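PDB 3ZY2: putative gdp-fucose protein o-fucosyltransferase 1 from Caenorhabditis elegans, which is a GT-B-type member of the protein O-fucosyltransferase family and binds guanosine-5'-diphosphate in a pocket between its two parallel-sheet halves. Local coordinates for residues Glu48-Glu53 / Asp313-Ser318; Thr87-Glu92 / Val168-Ser173. All coordinates share one frame; numbering follows the deposited sequence.

Contact 1: residues Glu48-Glu53 / Asp313-Ser318. With GDP (guanosine-5'-diphosphate), chain C.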
loop_
_atom_site.group_PDB
_atom_site.type_symbol
_atom_site.label_atom_id
_atom_site.label_comp_id
_atom_site.label_asym_id
_atom_site.label_seq_id
_atom_site.Cartn_x
_atom_site.Cartn_y
_atom_site.Cartn_z
ATOM N N GLU A 48 17.534 7.469 11.588
ATOM C CA GLU A 48 17.335 8.326 12.764
ATOM C C GLU A 48 16.700 9.624 12.336
ATOM O O GLU A 48 17.115 10.211 11.343
ATOM C CB GLU A 48 18.673 8.613 13.443
ATOM C CG GLU A 48 19.207 7.437 14.242
ATOM C CD GLU A 48 20.517 7.748 14.919
ATOM O OE1 GLU A 48 21.022 8.896 14.847
ATOM O OE2 GLU A 48 21.085 6.845 15.529
ATOM N N PHE A 49 15.724 10.089 13.098
ATOM C CA PHE A 49 15.035 11.326 12.773
ATOM C C PHE A 49 15.306 12.485 13.723
ATOM O O PHE A 49 14.903 13.620 13.421
ATOM C CB PHE A 49 13.527 11.091 12.702
ATOM C CG PHE A 49 13.108 10.145 11.625
ATOM C CD1 PHE A 49 13.082 10.530 10.296
ATOM C CD2 PHE A 49 12.725 8.849 11.954
ATOM C CE1 PHE A 49 12.678 9.639 9.304
ATOM C CE2 PHE A 49 12.315 7.942 10.970
ATOM C CZ PHE A 49 12.289 8.338 9.646
ATOM N N LYS A 50 15.983 12.234 14.842
ATOM C CA LYS A 50 16.167 13.274 15.867
ATOM C C LYS A 50 17.388 14.161 15.559
ATOM O O LYS A 50 18.304 14.324 16.364
ATOM C CB LYS A 50 16.124 12.659 17.290
ATOM C CG LYS A 50 17.448 12.363 18.053
ATOM C CD LYS A 50 18.500 11.552 17.275
ATOM C CE LYS A 50 18.199 10.063 17.253
ATOM N NZ LYS A 50 17.107 9.775 16.296
ATOM N N HIS A 51 17.375 14.723 14.358
ATOM C CA HIS A 51 18.447 15.567 13.854
ATOM C C HIS A 51 17.822 16.595 12.930
ATOM O O HIS A 51 16.643 16.482 12.580
ATOM C CB HIS A 51 19.455 14.738 13.049
ATOM C CG HIS A 51 19.996 13.554 13.781
ATOM N ND1 HIS A 51 20.986 13.653 14.739
ATOM C CD2 HIS A 51 19.691 12.236 13.684
ATOM C CE1 HIS A 51 21.257 12.445 15.207
ATOM N NE2 HIS A 51 20.493 11.570 14.579
ATOM N N PRO A 52 18.606 17.611 12.514
ATOM C CA PRO A 52 18.071 18.586 11.574
ATOM C C PRO A 52 17.687 17.944 10.247
ATOM O O PRO A 52 16.842 18.483 9.513
ATOM C CB PRO A 52 19.235 19.562 11.381
ATOM C CG PRO A 52 20.085 19.380 12.565
ATOM C CD PRO A 52 19.975 17.949 12.944
ATOM N N GLU A 53 18.294 16.793 9.954
ATOM C CA GLU A 53 17.959 16.034 8.762
ATOM C C GLU A 53 17.917 14.552 9.120
ATOM O O GLU A 53 18.456 14.137 10.139
ATOM C CB GLU A 53 18.929 16.325 7.600
ATOM C CG GLU A 53 20.426 16.103 7.879
ATOM C CD GLU A 53 21.061 17.205 8.752
ATOM O OE1 GLU A 53 20.839 18.403 8.490
ATOM O OE2 GLU A 53 21.778 16.852 9.715
ATOM N N ASP A 313 20.926 9.996 26.956
ATOM C CA ASP A 313 20.391 8.638 26.788
ATOM C C ASP A 313 20.595 8.181 25.336
ATOM O O ASP A 313 19.912 8.678 24.433
ATOM C CB ASP A 313 18.894 8.577 27.191
ATOM C CG ASP A 313 18.347 7.152 27.248
ATOM O OD1 ASP A 313 18.556 6.369 26.312
ATOM O OD2 ASP A 313 17.660 6.833 28.227
ATOM N N ASP A 314 21.561 7.268 25.129
ATOM C CA ASP A 314 21.891 6.695 23.800
ATOM C C ASP A 314 20.997 5.507 23.589
ATOM O O ASP A 314 21.063 4.529 24.355
ATOM C CB ASP A 314 23.321 6.162 23.736
ATOM C CG ASP A 314 23.693 5.687 22.337
ATOM O OD1 ASP A 314 24.148 6.546 21.545
ATOM O OD2 ASP A 314 23.553 4.482 21.982
ATOM N N MET A 315 20.134 5.569 22.583
ATOM C CA MET A 315 19.084 4.564 22.499
ATOM C C MET A 315 19.623 3.138 22.368
ATOM O O MET A 315 19.010 2.207 22.896
ATOM C CB MET A 315 18.046 4.878 21.417
ATOM C CG MET A 315 18.440 4.454 20.001
ATOM S SD MET A 315 17.184 4.910 18.758
ATOM C CE MET A 315 17.833 6.499 18.393
ATOM N N TYR A 316 20.731 2.954 21.641
ATOM C CA TYR A 316 21.172 1.589 21.340
ATOM C C TYR A 316 21.849 0.976 22.548
ATOM O O TYR A 316 21.605 -0.199 22.880
ATOM C CB TYR A 316 22.078 1.558 20.102
ATOM C CG TYR A 316 21.491 2.337 18.954
ATOM C CD1 TYR A 316 20.378 1.848 18.241
ATOM C CD2 TYR A 316 22.015 3.595 18.597
ATOM C CE1 TYR A 316 19.802 2.589 17.184
ATOM C CE2 TYR A 316 21.442 4.330 17.533
ATOM C CZ TYR A 316 20.339 3.814 16.838
ATOM O OH TYR A 316 19.733 4.495 15.782
ATOM N N THR A 317 22.667 1.773 23.213
ATOM C CA THR A 317 23.335 1.319 24.426
ATOM C C THR A 317 22.276 1.073 25.500
ATOM O O THR A 317 22.377 0.089 26.237
ATOM C CB THR A 317 24.430 2.279 24.902
ATOM O OG1 THR A 317 25.397 2.433 23.842
ATOM C CG2 THR A 317 25.132 1.727 26.135
ATOM N N SER A 318 21.218 1.882 25.527
ATOM C CA SER A 318 20.106 1.613 26.468
ATOM C C SER A 318 19.466 0.265 26.186
ATOM O O SER A 318 19.206 -0.493 27.115
ATOM C CB SER A 318 19.038 2.709 26.460
ATOM O OG SER A 318 19.532 3.881 27.098
HETATM P PB GDP C . 7.697 2.816 19.686
HETATM O O1B GDP C . 8.200 2.901 21.080
HETATM O O2B GDP C . 7.139 1.578 18.914
HETATM O O3B GDP C . 7.590 4.256 18.893
HETATM O O3A GDP C . 9.369 2.660 19.315
HETATM P PA GDP C . 10.145 3.205 17.883
HETATM O O1A GDP C . 11.639 2.663 18.599
HETATM O O2A GDP C . 9.746 2.856 16.664
HETATM O "O5'" GDP C . 9.695 4.885 18.319
HETATM C "C5'" GDP C . 10.478 4.926 19.345
HETATM C "C4'" GDP C . 11.352 5.904 19.644
HETATM O "O4'" GDP C . 11.438 6.991 20.475
HETATM C "C3'" GDP C . 12.541 5.191 19.722
HETATM O "O3'" GDP C . 13.644 4.776 18.446
HETATM C "C2'" GDP C . 14.154 6.517 20.396
HETATM O "O2'" GDP C . 14.427 7.210 19.260
HETATM C "C1'" GDP C . 13.033 7.095 21.242
HETATM N N9 GDP C . 12.983 6.373 22.304
HETATM C C8 GDP C . 11.604 5.319 22.866
HETATM N N7 GDP C . 12.362 5.034 23.876
HETATM C C5 GDP C . 13.537 5.393 24.213
HETATM C C6 GDP C . 14.852 5.305 25.347
HETATM O O6 GDP C . 14.523 4.593 26.177
HETATM N N1 GDP C . 15.617 5.948 24.945
HETATM C C2 GDP C . 15.981 6.722 24.043
HETATM N N2 GDP C . 16.803 7.256 23.856
HETATM N N3 GDP C . 15.113 7.115 22.786
HETATM C C4 GDP C . 13.898 6.367 23.007
#
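The phenol of Y316 donates its hydroxyl proton to the carboxylate of E48, with OH and OE2 2.7 Å apart. OE2 receives it on its anti lone pair; the carboxylate lies nearly coplanar with the ring, 17° between the planes, and OE2 sits at the ring edge, in its plane, with CE2 of Y316 3.2 Å from OE2 of E48. The two side chains arrive from opposite directions. Beside this bond K50 and M315 meet tip to tip, CE of K50 lying 3.8 Å from CE of M315; the lysine gets there through a chain bent at chi2, chi3 and chi4.

In the next shell, H51 donates from NE2 to OE1 of E48 (2.7 Å), so both carboxylate oxygens are engaged, one by Y316 and one by H51, which limits the group's rotation. CD of K50 lies over the rim of one imidazole face. M315 places CG over the centre of one face of the Y316 ring. Its chain then runs on to the nucleotide, where SD lies 3.6 Å from O3' of GDP. OD1 of D313 accepts from N2 of GDP at 3.1 Å and, weakly, from N1. D314 is the N-cap of the helix: its OD2 accepts from the T317 backbone N at 3.1 Å and weakly from that of Y316, which caps the first turn of the helix.

F20 meets the Y316 ring edge-to-face. The contact joins the hairpin of strands 46-48 and 55-57 to the N-terminus of helix 315-324 beside the GDP pocket; E48 pairs through its backbone with K55 and packs on I57, while S318 faces strand 282-287 through F284 and A286.

Contact 2: residues Thr87-Glu92 / Val168-Ser173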
loop_
_atom_site.group_PDB
_atom_site.type_symbol
_atom_site.label_atom_id
_atom_site.label_comp_id
_atom_site.label_asym_id
_atom_site.label_seq_id
_atom_site.Cartn_x
_atom_site.Cartn_y
_atom_site.Cartn_z
ATOM N N THR A 87 28.229 -3.519 -11.504
ATOM C CA THR A 87 28.102 -4.521 -12.584
ATOM C C THR A 87 26.835 -5.377 -12.526
ATOM O O THR A 87 26.306 -5.793 -13.559
ATOM C CB THR A 87 29.317 -5.497 -12.645
ATOM O OG1 THR A 87 29.450 -6.171 -11.394
ATOM C CG2 THR A 87 30.618 -4.768 -12.980
ATOM N N VAL A 88 26.363 -5.675 -11.316
ATOM C CA VAL A 88 25.179 -6.525 -11.165
ATOM C C VAL A 88 23.866 -5.752 -11.373
ATOM O O VAL A 88 22.883 -6.323 -11.802
ATOM C CB VAL A 88 25.182 -7.246 -9.781
ATOM C CG1 VAL A 88 23.847 -7.968 -9.515
ATOM C CG2 VAL A 88 26.344 -8.217 -9.694
ATOM N N TRP A 89 23.859 -4.455 -11.066
ATOM C CA TRP A 89 22.616 -3.692 -11.032
ATOM C C TRP A 89 22.796 -2.223 -11.434
ATOM O O TRP A 89 22.604 -1.303 -10.628
ATOM C CB TRP A 89 22.042 -3.794 -9.625
ATOM C CG TRP A 89 20.631 -3.342 -9.448
ATOM C CD1 TRP A 89 19.534 -3.733 -10.165
ATOM C CD2 TRP A 89 20.148 -2.470 -8.411
ATOM N NE1 TRP A 89 18.401 -3.135 -9.652
ATOM C CE2 TRP A 89 18.753 -2.352 -8.582
ATOM C CE3 TRP A 89 20.768 -1.760 -7.371
ATOM C CZ2 TRP A 89 17.958 -1.553 -7.744
ATOM C CZ3 TRP A 89 19.972 -0.957 -6.528
ATOM C CH2 TRP A 89 18.585 -0.858 -6.733
ATOM N N PRO A 90 23.186 -1.994 -12.687
ATOM C CA PRO A 90 23.495 -0.637 -13.148
ATOM C C PRO A 90 22.226 0.223 -13.235
ATOM O O PRO A 90 21.119 -0.336 -13.246
ATOM C CB PRO A 90 24.096 -0.880 -14.535
ATOM C CG PRO A 90 23.511 -2.184 -14.974
ATOM C CD PRO A 90 23.381 -3.006 -13.743
ATOM N N PRO A 91 22.376 1.567 -13.263
ATOM C CA PRO A 91 21.196 2.442 -13.263
ATOM C C PRO A 91 20.025 1.991 -14.147
ATOM O O PRO A 91 18.872 2.059 -13.703
ATOM C CB PRO A 91 21.767 3.780 -13.727
ATOM C CG PRO A 91 23.183 3.786 -13.165
ATOM C CD PRO A 91 23.608 2.338 -12.990
ATOM N N GLU A 92 20.317 1.510 -15.359
ATOM C CA GLU A 92 19.262 1.118 -16.316
ATOM C C GLU A 92 18.325 -0.004 -15.855
ATOM O O GLU A 92 17.199 -0.094 -16.337
ATOM C CB GLU A 92 19.867 0.813 -17.711
ATOM C CG GLU A 92 19.001 -0.013 -18.690
ATOM C CD GLU A 92 19.187 -1.534 -18.548
ATOM O OE1 GLU A 92 20.317 -1.988 -18.260
ATOM O OE2 GLU A 92 18.188 -2.272 -18.737
ATOM N N VAL A 168 18.405 -7.829 -8.700
ATOM C CA VAL A 168 18.162 -7.123 -7.436
ATOM C C VAL A 168 16.684 -6.775 -7.308
ATOM O O VAL A 168 16.144 -6.037 -8.126
ATOM C CB VAL A 168 19.014 -5.825 -7.292
ATOM C CG1 VAL A 168 18.652 -5.104 -5.959
ATOM C CG2 VAL A 168 20.517 -6.123 -7.354
ATOM N N LEU A 169 16.020 -7.286 -6.271
ATOM C CA LEU A 169 14.673 -6.847 -5.960
ATOM C C LEU A 169 14.813 -5.691 -4.988
ATOM O O LEU A 169 15.414 -5.856 -3.927
ATOM C CB LEU A 169 13.857 -7.977 -5.307
ATOM C CG LEU A 169 13.165 -9.113 -6.067
ATOM C CD1 LEU A 169 13.660 -9.360 -7.507
ATOM C CD2 LEU A 169 13.182 -10.395 -5.269
ATOM N N ALA A 170 14.278 -4.528 -5.339
ATOM C CA ALA A 170 14.416 -3.329 -4.514
ATOM C C ALA A 170 13.071 -2.831 -4.027
ATOM O O ALA A 170 12.210 -2.511 -4.826
ATOM C CB ALA A 170 15.141 -2.233 -5.287
ATOM N N PHE A 171 12.898 -2.756 -2.709
ATOM C CA PHE A 171 11.618 -2.400 -2.087
ATOM C C PHE A 171 11.728 -1.081 -1.304
ATOM O O PHE A 171 12.554 -0.964 -0.388
ATOM C CB PHE A 171 11.194 -3.500 -1.107
ATOM C CG PHE A 171 11.046 -4.872 -1.709
ATOM C CD1 PHE A 171 12.139 -5.752 -1.783
ATOM C CD2 PHE A 171 9.793 -5.334 -2.131
ATOM C CE1 PHE A 171 11.994 -7.026 -2.296
ATOM C CE2 PHE A 171 9.651 -6.606 -2.639
ATOM C CZ PHE A 171 10.735 -7.452 -2.750
ATOM N N SER A 172 10.906 -0.089 -1.628
ATOM C CA SER A 172 10.947 1.148 -0.844
ATOM C C SER A 172 10.185 1.003 0.462
ATOM O O SER A 172 10.417 1.758 1.410
ATOM C CB SER A 172 10.460 2.369 -1.626
ATOM O OG SER A 172 11.203 3.523 -1.236
ATOM N N SER A 173 9.303 0.010 0.525
ATOM C CA SER A 173 8.707 -0.381 1.789
ATOM C C SER A 173 9.104 -1.809 2.122
ATOM O O SER A 173 9.048 -2.688 1.273
ATOM C CB SER A 173 7.193 -0.263 1.734
ATOM O OG SER A 173 6.816 1.095 1.839
HETATM O O HOH W 1 15.511 -3.585 -9.290
#
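V88, in the last turn of helix 77-88, brings CG1 to 4.4 Å from CG2 of V168, a loose apolar contact where the end of this helix packs on the sheet face formed by V168 and A170. Their strand, 168-171, lies inside the six-stranded parallel sheet of a Rossmann-like half of the GT-B fold, between strands 10-13 and 95-98.

W89 follows as the first residue to leave helical geometry, and it carries most of the contact. With CG opposite the backbone N (chi1 -167°), its indole is directed to the strand and crosses the V168 side chain at about a right angle. The valine stands over one face of the indole in a CH-pi contact: CB of V168 is 3.5 Å from the centroid of the W89 five-membered ring and only 3° off its normal. The two methyls divide the work from there. CG2 of V168 sits 3.5 Å from W89 CG, toward the root of the side chain, whereas CG1 approaches the ring fusion, 3.8 Å from W89 CE2. Farther out on the benzene ring, CZ2 of W89 comes within 3.8 Å of A170 CB, two residues on along the strand.

F80 of helix 77-88 touches both W89 and V168, and V12 of strand 10-13 lies against V168 and A170, extending this apolar layer. K93 O offers W89 NE1 a further, weak bond. The polar link across the contact runs through one water, which accepts from W89 NE1 at 2.9 Å and donates to V168 O at 2.8 Å.

In the fold
The two contacts are separate, their centres 29 Å apart and their nearest atoms about 11 Å apart, yet both involve the half built on the six-stranded parallel sheet. Contact 2 packs a helix end on that sheet, its centre about 24 Å from the centre of the chain and away from the nucleotide. Contact 1 lies closer in, its own centre about 13 Å from that of the chain, and joins the 46-48/55-57 hairpin to the half with the five-stranded sheet, beside GDP. It supplies D313 and M315 to the ligand pocket. In sequence, both segments of contact 2 fall between the two of contact 1, which are 260 residues apart.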